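Local structure of alpha-1,4-endofucoidanase (6DLH) at residues Pro699-Phe711 and Thr720-Ile732. The protein hydrolyses alpha-1,4-fucosidic linkages within fucoidan as a retaining endo-acting enzyme of glycoside hydrolase family 107, and carries Ig-like domains behind its catalytic domain. Residues are numbered along the deposited sequence; the frame is centred on the assembly and turned at random.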
ATOM      1  N   PRO A 699     -24.267  23.546 -34.132  1.00 58.12           N
ATOM      2  CA  PRO A 699     -24.143  23.821 -35.561  1.00 56.96           C
ATOM      3  C   PRO A 699     -25.205  23.033 -36.319  1.00 57.34           C
ATOM      4  O   PRO A 699     -25.629  21.973 -35.864  1.00 58.28           O
ATOM      5  CB  PRO A 699     -22.737  23.284 -35.874  1.00 58.15           C
ATOM      6  CG  PRO A 699     -22.569  22.113 -34.925  1.00 55.03           C
ATOM      7  CD  PRO A 699     -23.314  22.522 -33.669  1.00 58.41           C
ATOM      8  N   ILE A 700     -25.643  23.583 -37.457  1.00 59.76           N
ATOM      9  CA  ILE A 700     -26.490  22.873 -38.403  1.00 57.57           C
ATOM     10  C   ILE A 700     -25.658  22.595 -39.656  1.00 57.00           C
ATOM     11  O   ILE A 700     -24.539  23.096 -39.770  1.00 55.28           O
ATOM     12  CB  ILE A 700     -27.793  23.654 -38.691  1.00 60.30           C
ATOM     13  CG1 ILE A 700     -27.532  25.060 -39.245  1.00 61.71           C
ATOM     14  CG2 ILE A 700     -28.680  23.688 -37.450  1.00 57.47           C
ATOM     15  CD1 ILE A 700     -28.765  25.771 -39.771  1.00 57.96           C
ATOM     16  N   ASN A 701     -26.211  21.794 -40.578  1.00 53.25           N
ATOM     17  CA  ASN A 701     -25.506  21.340 -41.771  1.00 52.31           C
ATOM     18  C   ASN A 701     -25.059  22.514 -42.644  1.00 51.83           C
ATOM     19  O   ASN A 701     -24.028  22.431 -43.307  1.00 51.33           O
ATOM     20  CB  ASN A 701     -26.334  20.344 -42.584  1.00 51.32           C
ATOM     21  CG  ASN A 701     -26.451  18.995 -41.904  1.00 52.73           C
ATOM     22  OD1 ASN A 701     -26.299  18.894 -40.689  1.00 53.30           O
ATOM     23  ND2 ASN A 701     -26.722  17.955 -42.674  1.00 50.36           N
ATOM     24  N   SER A 702     -25.834  23.604 -42.646  1.00 51.04           N
ATOM     25  CA  SER A 702     -25.462  24.782 -43.416  1.00 52.89           C
ATOM     26  C   SER A 702     -24.117  25.347 -42.945  1.00 54.85           C
ATOM     27  O   SER A 702     -23.557  26.219 -43.606  1.00 57.63           O
ATOM     28  CB  SER A 702     -26.546  25.826 -43.381  1.00 49.13           C
ATOM     29  OG  SER A 702     -26.543  26.519 -42.142  1.00 51.29           O
ATOM     30  N   ASP A 703     -23.602  24.830 -41.817  1.00 50.44           N
ATOM     31  CA  ASP A 703     -22.353  25.288 -41.231  1.00 49.61           C
ATOM     32  C   ASP A 703     -21.211  24.314 -41.548  1.00 47.32           C
ATOM     33  O   ASP A 703     -20.126  24.429 -40.977  1.00 47.25           O
ATOM     34  CB  ASP A 703     -22.495  25.514 -39.720  1.00 53.18           C
ATOM     35  CG  ASP A 703     -23.508  26.572 -39.308  1.00 58.22           C
ATOM     36  OD1 ASP A 703     -23.578  27.627 -39.981  1.00 60.58           O
ATOM     37  OD2 ASP A 703     -24.220  26.338 -38.305  1.00 58.12           O
ATOM     38  N   ALA A 704     -21.446  23.380 -42.482  1.00 43.33           N
ATOM     39  CA  ALA A 704     -20.517  22.300 -42.796  1.00 40.56           C
ATOM     40  C   ALA A 704     -19.170  22.842 -43.286  1.00 42.29           C
ATOM     41  O   ALA A 704     -19.122  23.734 -44.133  1.00 45.58           O
ATOM     42  CB  ALA A 704     -21.139  21.356 -43.800  1.00 35.30           C
ATOM     43  N   GLY A 705     -18.075  22.284 -42.746  1.00 43.46           N
ATOM     44  CA  GLY A 705     -16.721  22.656 -43.129  1.00 39.53           C
ATOM     45  C   GLY A 705     -16.044  23.516 -42.063  1.00 41.44           C
ATOM     46  O   GLY A 705     -16.560  23.641 -40.953  1.00 40.27           O
ATOM     47  N   GLU A 706     -14.912  24.131 -42.439  1.00 37.01           N
ATOM     48  CA  GLU A 706     -14.006  24.789 -41.513  1.00 40.69           C
ATOM     49  C   GLU A 706     -14.575  26.141 -41.081  1.00 40.88           C
ATOM     50  O   GLU A 706     -14.650  27.073 -41.875  1.00 45.43           O
ATOM     51  CB  GLU A 706     -12.610  24.916 -42.139  1.00 41.74           C
ATOM     52  CG  GLU A 706     -11.974  23.582 -42.536  1.00 42.42           C
ATOM     53  CD  GLU A 706     -11.561  22.670 -41.388  1.00 42.11           C
ATOM     54  OE1 GLU A 706     -11.550  23.144 -40.233  1.00 41.11           O
ATOM     55  OE2 GLU A 706     -11.248  21.486 -41.645  1.00 40.96           O
ATOM     56  N   ASN A 707     -14.954  26.238 -39.806  1.00 41.31           N
ATOM     57  CA  ASN A 707     -15.538  27.437 -39.225  1.00 41.31           C
ATOM     58  C   ASN A 707     -14.461  28.187 -38.449  1.00 43.35           C
ATOM     59  O   ASN A 707     -13.966  27.686 -37.442  1.00 43.71           O
ATOM     60  CB  ASN A 707     -16.700  27.101 -38.284  1.00 41.96           C
ATOM     61  CG  ASN A 707     -17.964  26.666 -38.996  1.00 42.07           C
ATOM     62  OD1 ASN A 707     -19.035  27.212 -38.732  1.00 44.87           O
ATOM     63  ND2 ASN A 707     -17.858  25.700 -39.901  1.00 36.52           N
ATOM     64  N   SER A 708     -14.127  29.397 -38.920  1.00 42.61           N
ATOM     65  CA  SER A 708     -13.028  30.157 -38.350  1.00 41.49           C
ATOM     66  C   SER A 708     -13.555  31.212 -37.378  1.00 43.28           C
ATOM     67  O   SER A 708     -14.504  31.934 -37.682  1.00 47.13           O
ATOM     68  CB  SER A 708     -12.171  30.746 -39.440  1.00 42.74           C
ATOM     69  OG  SER A 708     -11.111  31.513 -38.890  1.00 45.22           O
ATOM     70  N   PHE A 709     -12.926  31.285 -36.201  1.00 41.85           N
ATOM     71  CA  PHE A 709     -13.316  32.219 -35.157  1.00 44.79           C
ATOM     72  C   PHE A 709     -12.079  32.939 -34.631  1.00 44.76           C
ATOM     73  O   PHE A 709     -10.962  32.453 -34.784  1.00 47.54           O
ATOM     74  CB  PHE A 709     -13.990  31.489 -33.991  1.00 43.69           C
ATOM     75  CG  PHE A 709     -15.205  30.673 -34.356  1.00 45.05           C
ATOM     76  CD1 PHE A 709     -15.071  29.381 -34.853  1.00 44.53           C
ATOM     77  CD2 PHE A 709     -16.481  31.192 -34.200  1.00 43.52           C
ATOM     78  CE1 PHE A 709     -16.188  28.632 -35.190  1.00 44.11           C
ATOM     79  CE2 PHE A 709     -17.598  30.441 -34.540  1.00 43.71           C
ATOM     80  CZ  PHE A 709     -17.449  29.163 -35.031  1.00 43.02           C
ATOM     81  N   THR A 710     -12.286  34.099 -34.000  1.00 42.13           N
ATOM     82  CA  THR A 710     -11.183  34.786 -33.349  1.00 43.10           C
ATOM     83  C   THR A 710     -11.598  35.144 -31.923  1.00 43.53           C
ATOM     84  O   THR A 710     -12.745  35.523 -31.678  1.00 43.94           O
ATOM     85  CB  THR A 710     -10.662  35.967 -34.190  1.00 44.28           C
ATOM     86  OG1 THR A 710     -11.612  37.034 -34.148  1.00 43.25           O
ATOM     87  CG2 THR A 710     -10.366  35.600 -35.630  1.00 43.17           C
ATOM     88  N   PHE A 711     -10.652  35.012 -30.989  1.00 42.67           N
ATOM     89  CA  PHE A 711     -10.929  35.254 -29.584  1.00 42.85           C
ATOM     90  C   PHE A 711      -9.823  36.117 -28.988  1.00 43.16           C
ATOM     91  O   PHE A 711      -8.657  35.988 -29.348  1.00 41.42           O
ATOM     92  CB  PHE A 711     -11.117  33.932 -28.824  1.00 41.97           C
ATOM     93  CG  PHE A 711     -12.422  33.222 -29.102  1.00 42.86           C
ATOM     94  CD1 PHE A 711     -12.531  32.305 -30.139  1.00 38.81           C
ATOM     95  CD2 PHE A 711     -13.552  33.479 -28.335  1.00 43.22           C
ATOM     96  CE1 PHE A 711     -13.731  31.656 -30.395  1.00 39.58           C
ATOM     97  CE2 PHE A 711     -14.755  32.833 -28.596  1.00 42.04           C
ATOM     98  CZ  PHE A 711     -14.843  31.925 -29.630  1.00 39.21           C
ATOM     99  N   THR A 720      -3.925  39.633 -26.415  1.00 59.03           N
ATOM    100  CA  THR A 720      -3.561  38.924 -27.633  1.00 58.21           C
ATOM    101  C   THR A 720      -4.760  38.128 -28.148  1.00 58.43           C
ATOM    102  O   THR A 720      -5.591  37.659 -27.363  1.00 54.15           O
ATOM    103  CB  THR A 720      -2.285  38.085 -27.465  1.00 60.01           C
ATOM    104  OG1 THR A 720      -2.099  37.362 -28.682  1.00 60.10           O
ATOM    105  CG2 THR A 720      -2.358  37.098 -26.323  1.00 60.27           C
ATOM    106  N   THR A 721      -4.839  38.000 -29.481  1.00 54.52           N
ATOM    107  CA  THR A 721      -5.927  37.280 -30.126  1.00 52.37           C
ATOM    108  C   THR A 721      -5.389  35.998 -30.747  1.00 50.72           C
ATOM    109  O   THR A 721      -4.221  35.928 -31.122  1.00 51.72           O
ATOM    110  CB  THR A 721      -6.667  38.115 -31.185  1.00 54.81           C
ATOM    111  OG1 THR A 721      -5.883  38.202 -32.381  1.00 55.60           O
ATOM    112  CG2 THR A 721      -7.097  39.484 -30.699  1.00 48.74           C
ATOM    113  N   ALA A 722      -6.272  35.000 -30.851  1.00 47.39           N
ATOM    114  CA  ALA A 722      -5.967  33.734 -31.491  1.00 46.45           C
ATOM    115  C   ALA A 722      -7.129  33.344 -32.399  1.00 44.78           C
ATOM    116  O   ALA A 722      -8.240  33.860 -32.248  1.00 43.09           O
ATOM    117  CB  ALA A 722      -5.709  32.682 -30.435  1.00 45.01           C
ATOM    118  N   GLU A 723      -6.850  32.433 -33.339  1.00 41.81           N
ATOM    119  CA  GLU A 723      -7.869  31.825 -34.180  1.00 41.21           C
ATOM    120  C   GLU A 723      -8.244  30.446 -33.625  1.00 42.93           C
ATOM    121  O   GLU A 723      -7.370  29.663 -33.247  1.00 40.51           O
ATOM    122  CB  GLU A 723      -7.353  31.717 -35.615  1.00 39.13           C
ATOM    123  CG  GLU A 723      -8.300  30.975 -36.539  1.00 43.18           C
ATOM    124  CD  GLU A 723      -7.781  30.714 -37.942  1.00 43.67           C
ATOM    125  OE1 GLU A 723      -6.782  31.339 -38.325  1.00 47.35           O
ATOM    126  OE2 GLU A 723      -8.379  29.880 -38.647  1.00 47.11           O
ATOM    127  N   ILE A 724      -9.555  30.165 -33.582  1.00 42.33           N
ATOM    128  CA  ILE A 724     -10.097  28.845 -33.284  1.00 45.45           C
ATOM    129  C   ILE A 724     -10.787  28.310 -34.541  1.00 46.75           C
ATOM    130  O   ILE A 724     -11.632  28.987 -35.119  1.00 49.03           O
ATOM    131  CB  ILE A 724     -11.056  28.904 -32.073  1.00 46.89           C
ATOM    132  CG1 ILE A 724     -10.313  28.978 -30.733  1.00 46.10           C
ATOM    133  CG2 ILE A 724     -12.026  27.730 -32.088  1.00 48.25           C
ATOM    134  CD1 ILE A 724      -9.653  30.304 -30.434  1.00 44.60           C
ATOM    135  N   LEU A 725     -10.425  27.084 -34.943  1.00 50.18           N
ATOM    136  CA  LEU A 725     -10.864  26.470 -36.188  1.00 50.26           C
ATOM    137  C   LEU A 725     -11.557  25.141 -35.877  1.00 53.84           C
ATOM    138  O   LEU A 725     -10.930  24.214 -35.365  1.00 55.70           O
ATOM    139  CB  LEU A 725      -9.620  26.264 -37.061  1.00 53.40           C
ATOM    140  CG  LEU A 725      -9.805  25.504 -38.376  1.00 57.55           C
ATOM    141  CD1 LEU A 725     -10.442  26.396 -39.433  1.00 60.37           C
ATOM    142  CD2 LEU A 725      -8.468  24.978 -38.886  1.00 53.64           C
ATOM    143  N   ILE A 726     -12.863  25.069 -36.173  1.00 51.60           N
ATOM    144  CA  ILE A 726     -13.671  23.874 -35.973  1.00 48.25           C
ATOM    145  C   ILE A 726     -14.243  23.439 -37.318  1.00 49.79           C
ATOM    146  O   ILE A 726     -14.949  24.207 -37.972  1.00 49.97           O
ATOM    147  CB  ILE A 726     -14.814  24.119 -34.964  1.00 45.73           C
ATOM    148  CG1 ILE A 726     -14.306  24.492 -33.571  1.00 46.23           C
ATOM    149  CG2 ILE A 726     -15.748  22.919 -34.914  1.00 47.88           C
ATOM    150  CD1 ILE A 726     -15.342  25.174 -32.704  1.00 47.44           C
ATOM    151  N   ASN A 727     -13.953  22.192 -37.698  1.00 49.44           N
ATOM    152  CA  ASN A 727     -14.611  21.545 -38.821  1.00 48.58           C
ATOM    153  C   ASN A 727     -15.962  20.991 -38.369  1.00 53.74           C
ATOM    154  O   ASN A 727     -16.030  20.197 -37.431  1.00 56.75           O
ATOM    155  CB  ASN A 727     -13.748  20.423 -39.402  1.00 46.58           C
ATOM    156  CG  ASN A 727     -14.321  19.873 -40.689  1.00 47.90           C
ATOM    157  OD1 ASN A 727     -15.328  20.375 -41.179  1.00 48.91           O
ATOM    158  ND2 ASN A 727     -13.687  18.854 -41.245  1.00 49.12           N
ATOM    159  N   VAL A 728     -17.035  21.415 -39.049  1.00 50.89           N
ATOM    160  CA  VAL A 728     -18.376  20.920 -38.782  1.00 47.53           C
ATOM    161  C   VAL A 728     -18.724  19.877 -39.843  1.00 47.22           C
ATOM    162  O   VAL A 728     -18.799  20.205 -41.022  1.00 49.04           O
ATOM    163  CB  VAL A 728     -19.407  22.069 -38.735  1.00 44.73           C
ATOM    164  CG1 VAL A 728     -20.838  21.565 -38.598  1.00 47.81           C
ATOM    165  CG2 VAL A 728     -19.101  23.079 -37.638  1.00 44.88           C
ATOM    166  N   ILE A 729     -18.916  18.620 -39.414  1.00 50.02           N
ATOM    167  CA  ILE A 729     -19.317  17.530 -40.293  1.00 49.16           C
ATOM    168  C   ILE A 729     -20.842  17.479 -40.339  1.00 55.00           C
ATOM    169  O   ILE A 729     -21.499  17.467 -39.297  1.00 55.68           O
ATOM    170  CB  ILE A 729     -18.734  16.179 -39.821  1.00 50.04           C
ATOM    171  CG1 ILE A 729     -17.224  16.224 -39.573  1.00 50.02           C
ATOM    172  CG2 ILE A 729     -19.119  15.050 -40.768  1.00 45.66           C
ATOM    173  CD1 ILE A 729     -16.384  16.343 -40.826  1.00 54.30           C
ATOM    174  N   ALA A 730     -21.388  17.430 -41.562  1.00 59.22           N
ATOM    175  CA  ALA A 730     -22.824  17.399 -41.802  1.00 59.02           C
ATOM    176  C   ALA A 730     -23.355  15.983 -41.596  1.00 58.63           C
ATOM    177  O   ALA A 730     -22.726  15.012 -42.021  1.00 58.85           O
ATOM    178  CB  ALA A 730     -23.123  17.901 -43.196  1.00 55.76           C
ATOM    179  N   THR A 731     -24.529  15.892 -40.957  1.00 56.16           N
ATOM    180  CA  THR A 731     -25.136  14.617 -40.607  1.00 58.49           C
ATOM    181  C   THR A 731     -25.920  14.080 -41.804  1.00 63.12           C
ATOM    182  O   THR A 731     -27.050  14.504 -42.051  1.00 61.76           O
ATOM    183  CB  THR A 731     -26.012  14.743 -39.353  1.00 57.70           C
ATOM    184  OG1 THR A 731     -25.319  15.474 -38.338  1.00 51.50           O
ATOM    185  CG2 THR A 731     -26.453  13.399 -38.813  1.00 57.92           C
ATOM    186  N   ILE A 732     -25.295  13.146 -42.534  1.00 64.54           N
ATOM    187  CA  ILE A 732     -25.841  12.578 -43.756  1.00 62.96           C
ATOM    188  C   ILE A 732     -26.310  11.148 -43.464  1.00 64.17           C
ATOM    189  O   ILE A 732     -27.465  10.930 -43.098  1.00 67.12           O
ATOM    190  CB  ILE A 732     -24.798  12.617 -44.892  1.00 63.42           C
TER
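V728 packs against the loop that leads into strand 705-713, its CG1 3.7 Å from CB of P699, at the open end of the beta hairpin 705-713/720-729 in the last Ig-like domain of this chain. The strands run antiparallel from G705-V728 to F711-A722, and reciprocal N-H...O bonds join the hydrogen-bonded pairs; G705 N reaches V728 O at 2.8 Å. On the face carrying F709 and F711, the I724 and F711 side chains cross at about a right angle, I724 CD1 lying 3.5 Å from F711 CD1, while I724 O lies in plane at the edge of the F709 ring. The reverse face is more polar: S708 OG makes a weak bond to E723 OE2, and the bent E706 side chain lays its carboxylate over CB of N727. Strands 674-678 and 642-649 flank the hairpin within the sheet. N707 turns CG beside its own backbone N (chi1 -74°), bringing ND2 3.7 Å from V728 CG2, and W682 NE1 binds its OD1. With an alanine here, the W682 indole N-H and the D703 carbonyl would probably lose these partners, leaving the loop before G705 less firmly tied. That carbonyl, D703 O, accepts N707 ND2 at 2.8 Å, in the plane of the D703 carbonyl group.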